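Putative aldo/keto reductase (Salmonella enterica subsp. enterica serovar Typhimurium, PDB 4R9O) probably acts as an NADP-dependent oxidoreductase of the aldo/keto reductase family, built on a TIM barrel. Local coordinates at residues 158-168 against 177-185. Residues are numbered along the deposited sequence; the frame is centred on the assembly and turned at random.
Sequences FGVSNFTPAQF and FTLATNQVE
Val160 pairs with Asn182, and Ser161 with Gln183, as parallel bridges between neighbouring barrel strands, the two ends of a beta-alpha-beta unit of the TIM barrel; the strand axes run 21° apart. The ladder is evident from Val160, whose N donates to Thr181 O and whose O accepts from Gln183 N.

On the face bearing Val160 and Asn182, helix 165-173 forms part of the cover, together with helix 198-205, whose Gln201 and Leu205 touch Phe168. The Phe168 ring, its CG anti to the backbone N (chi1 -174°), reaches across to segment 177-185, where Leu179 rises as the opposing bump: CD1 lies 4.1 Å from the ring centroid and 14° off its normal, a CH-pi contact over one face. The other branch, CD2, settles against the backbone at Gly159, 3.8 Å from its CA. Farther back, the Phe158 and Phe177 rings lie nearly parallel but slid apart, with centroids 5.1 Å from each other and little overlap.

At and just past the C-terminal end of strand 155-161, Ser161 and Asn162 probably belong to the NADP(+) site, as in a close relative. Gln183 O takes Ser161 OG and Asn162 N from opposite faces of its carbonyl plane, while Asn162 ND2 is held by His131 O. Beneath the turn into the helix, the Asn182 amide fits against the backbone and CB of Phe163, whose ring lays one face over Val160 CB. The amide grips that backbone twice: OD1 receives Phe163 N in plane on a lone pair at 3.2 Å, and ND2 donates to Phe163 O at 3.0 Å, that oxygen lying in the amide plane.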
loop_
_atom_site.group_PDB
_atom_site.type_symbol
_atom_site.label_atom_id
_atom_site.label_comp_id
_atom_site.label_asym_id
_atom_site.label_seq_id
_atom_site.Cartn_x
_atom_site.Cartn_y
_atom_site.Cartn_z
ATOM N N PHE C 158 -24.177 24.271 -12.563
ATOM C CA PHE C 158 -23.579 23.754 -11.338
ATOM C C PHE C 158 -22.691 22.552 -11.635
ATOM O O PHE C 158 -22.948 21.798 -12.568
ATOM C CB PHE C 158 -24.666 23.368 -10.322
ATOM C CG PHE C 158 -25.577 24.510 -9.949
ATOM C CD1 PHE C 158 -25.254 25.358 -8.912
ATOM C CD2 PHE C 158 -26.764 24.726 -10.640
ATOM C CE1 PHE C 158 -26.085 26.420 -8.566
ATOM C CE2 PHE C 158 -27.603 25.779 -10.303
ATOM C CZ PHE C 158 -27.257 26.635 -9.268
ATOM N N GLY C 159 -21.652 22.379 -10.824
ATOM C CA GLY C 159 -20.762 21.250 -10.978
ATOM C C GLY C 159 -20.038 20.973 -9.685
ATOM O O GLY C 159 -20.359 21.552 -8.649
ATOM N N VAL C 160 -19.057 20.086 -9.753
ATOM C CA VAL C 160 -18.253 19.721 -8.600
ATOM C C VAL C 160 -16.788 19.683 -8.981
ATOM O O VAL C 160 -16.432 19.837 -10.162
ATOM C CB VAL C 160 -18.649 18.340 -8.030
ATOM C CG1 VAL C 160 -20.096 18.348 -7.570
ATOM C CG2 VAL C 160 -18.408 17.247 -9.083
ATOM N N SER C 161 -15.945 19.464 -7.974
ATOM C CA SER C 161 -14.508 19.372 -8.162
ATOM C C SER C 161 -13.950 18.293 -7.234
ATOM O O SER C 161 -14.298 18.249 -6.049
ATOM C CB SER C 161 -13.841 20.726 -7.900
ATOM O OG SER C 161 -12.432 20.648 -8.047
ATOM N N ASN C 162 -13.138 17.400 -7.808
ATOM C CA ASN C 162 -12.407 16.353 -7.090
ATOM C C ASN C 162 -13.300 15.296 -6.450
ATOM O O ASN C 162 -12.912 14.684 -5.462
ATOM C CB ASN C 162 -11.509 16.971 -6.023
ATOM C CG ASN C 162 -10.638 18.074 -6.581
ATOM O OD1 ASN C 162 -9.866 17.847 -7.501
ATOM N ND2 ASN C 162 -10.783 19.288 -6.044
ATOM N N PHE C 163 -14.478 15.087 -7.032
ATOM C CA PHE C 163 -15.423 14.061 -6.576
ATOM C C PHE C 163 -15.089 12.676 -7.125
ATOM O O PHE C 163 -14.647 12.532 -8.273
ATOM C CB PHE C 163 -16.864 14.437 -6.984
ATOM C CG PHE C 163 -17.567 15.364 -6.011
ATOM C CD1 PHE C 163 -18.889 15.153 -5.668
ATOM C CD2 PHE C 163 -16.907 16.450 -5.455
ATOM C CE1 PHE C 163 -19.548 16.001 -4.771
ATOM C CE2 PHE C 163 -17.558 17.296 -4.560
ATOM C CZ PHE C 163 -18.882 17.071 -4.224
ATOM N N THR C 164 -15.302 11.651 -6.301
ATOM C CA THR C 164 -15.298 10.274 -6.766
ATOM C C THR C 164 -16.575 10.078 -7.573
ATOM O O THR C 164 -17.502 10.878 -7.442
ATOM C CB THR C 164 -15.259 9.260 -5.587
ATOM O OG1 THR C 164 -16.473 9.374 -4.828
ATOM C CG2 THR C 164 -14.066 9.531 -4.673
ATOM N N PRO C 165 -16.644 9.015 -8.398
ATOM C CA PRO C 165 -17.917 8.765 -9.082
ATOM C C PRO C 165 -19.112 8.529 -8.145
ATOM O O PRO C 165 -20.223 8.876 -8.534
ATOM C CB PRO C 165 -17.624 7.507 -9.914
ATOM C CG PRO C 165 -16.160 7.570 -10.175
ATOM C CD PRO C 165 -15.560 8.155 -8.915
ATOM N N ALA C 166 -18.915 7.928 -6.974
ATOM C CA ALA C 166 -20.033 7.714 -6.049
ATOM C C ALA C 166 -20.489 9.045 -5.418
ATOM O O ALA C 166 -21.683 9.282 -5.220
ATOM C CB ALA C 166 -19.654 6.699 -4.958
ATOM N N GLN C 167 -19.546 9.922 -5.109
ATOM C CA GLN C 167 -19.923 11.256 -4.618
ATOM C C GLN C 167 -20.671 12.059 -5.691
ATOM O O GLN C 167 -21.633 12.783 -5.393
ATOM C CB GLN C 167 -18.681 12.015 -4.141
ATOM C CG GLN C 167 -18.130 11.449 -2.817
ATOM C CD GLN C 167 -16.652 11.709 -2.655
ATOM O OE1 GLN C 167 -16.057 11.394 -1.620
ATOM N NE2 GLN C 167 -16.042 12.285 -3.687
ATOM N N PHE C 168 -20.217 11.917 -6.937
ATOM C CA PHE C 168 -20.840 12.581 -8.071
ATOM C C PHE C 168 -22.284 12.083 -8.239
ATOM O O PHE C 168 -23.215 12.875 -8.390
ATOM C CB PHE C 168 -20.013 12.339 -9.341
ATOM C CG PHE C 168 -20.498 13.099 -10.546
ATOM C CD1 PHE C 168 -19.923 14.307 -10.898
ATOM C CD2 PHE C 168 -21.528 12.602 -11.324
ATOM C CE1 PHE C 168 -20.367 15.013 -12.013
ATOM C CE2 PHE C 168 -21.984 13.300 -12.431
ATOM C CZ PHE C 168 -21.401 14.510 -12.776
ATOM N N PHE C 177 -31.250 19.228 -12.754
ATOM C CA PHE C 177 -30.398 19.556 -13.894
ATOM C C PHE C 177 -29.057 18.824 -13.820
ATOM O O PHE C 177 -28.593 18.466 -12.733
ATOM C CB PHE C 177 -30.168 21.067 -13.978
ATOM C CG PHE C 177 -30.071 21.742 -12.637
ATOM C CD1 PHE C 177 -28.983 21.513 -11.808
ATOM C CD2 PHE C 177 -31.066 22.603 -12.208
ATOM C CE1 PHE C 177 -28.895 22.124 -10.576
ATOM C CE2 PHE C 177 -30.980 23.223 -10.980
ATOM C CZ PHE C 177 -29.894 22.979 -10.159
ATOM N N THR C 178 -28.434 18.616 -14.977
ATOM C CA THR C 178 -27.175 17.885 -15.056
ATOM C C THR C 178 -25.997 18.653 -14.468
ATOM O O THR C 178 -25.793 19.823 -14.798
ATOM C CB THR C 178 -26.829 17.554 -16.511
ATOM O OG1 THR C 178 -27.975 16.984 -17.150
ATOM C CG2 THR C 178 -25.639 16.592 -16.583
ATOM N N LEU C 179 -25.217 17.992 -13.612
ATOM C CA LEU C 179 -23.945 18.556 -13.164
ATOM C C LEU C 179 -23.057 18.757 -14.392
ATOM O O LEU C 179 -22.899 17.852 -15.214
ATOM C CB LEU C 179 -23.279 17.647 -12.127
ATOM C CG LEU C 179 -23.911 17.661 -10.726
ATOM C CD1 LEU C 179 -23.298 16.579 -9.816
ATOM C CD2 LEU C 179 -23.759 19.036 -10.106
ATOM N N ALA C 180 -22.491 19.946 -14.547
ATOM C CA ALA C 180 -21.903 20.267 -15.837
ATOM C C ALA C 180 -20.415 19.945 -15.911
ATOM O O ALA C 180 -19.822 20.002 -16.990
ATOM C CB ALA C 180 -22.149 21.721 -16.166
ATOM N N THR C 181 -19.806 19.617 -14.774
ATOM C CA THR C 181 -18.408 19.199 -14.777
ATOM C C THR C 181 -17.982 18.595 -13.445
ATOM O O THR C 181 -18.628 18.790 -12.405
ATOM C CB THR C 181 -17.431 20.367 -15.095
ATOM O OG1 THR C 181 -16.180 19.834 -15.547
ATOM C CG2 THR C 181 -17.174 21.211 -13.857
ATOM N N ASN C 182 -16.878 17.864 -13.505
ATOM C CA ASN C 182 -16.154 17.429 -12.322
ATOM C C ASN C 182 -14.724 17.836 -12.593
ATOM O O ASN C 182 -14.040 17.229 -13.414
ATOM C CB ASN C 182 -16.297 15.918 -12.097
ATOM C CG ASN C 182 -15.666 15.434 -10.781
ATOM O OD1 ASN C 182 -15.216 16.229 -9.943
ATOM N ND2 ASN C 182 -15.661 14.108 -10.587
ATOM N N GLN C 183 -14.315 18.923 -11.960
ATOM C CA GLN C 183 -12.999 19.494 -12.151
ATOM C C GLN C 183 -11.968 18.641 -11.419
ATOM O O GLN C 183 -12.036 18.491 -10.195
ATOM C CB GLN C 183 -12.988 20.948 -11.655
ATOM C CG GLN C 183 -11.768 21.725 -12.068
ATOM C CD GLN C 183 -11.833 23.184 -11.657
ATOM O OE1 GLN C 183 -10.982 23.662 -10.902
ATOM N NE2 GLN C 183 -12.818 23.910 -12.187
ATOM N N VAL C 184 -11.026 18.059 -12.157
ATOM C CA VAL C 184 -10.115 17.097 -11.542
ATOM C C VAL C 184 -8.668 17.240 -11.987
ATOM O O VAL C 184 -8.385 17.892 -12.998
ATOM C CB VAL C 184 -10.562 15.648 -11.833
ATOM C CG1 VAL C 184 -11.947 15.374 -11.222
ATOM C CG2 VAL C 184 -10.563 15.387 -13.319
ATOM N N GLU C 185 -7.762 16.612 -11.236
ATOM C CA GLU C 185 -6.333 16.721 -11.521
ATOM C C GLU C 185 -5.885 15.715 -12.574
ATOM O O GLU C 185 -6.085 14.507 -12.408
ATOM C CB GLU C 185 -5.498 16.534 -10.248
ATOM C CG GLU C 185 -3.995 16.699 -10.520
ATOM C CD GLU C 185 -3.147 16.648 -9.260
ATOM O OE1 GLU C 185 -3.722 16.446 -8.166
ATOM O OE2 GLU C 185 -1.907 16.797 -9.371
HETATM O O HOH W 1 -25.934 22.599 -14.127
HETATM O O HOH W 2 -8.571 15.481 -8.731
#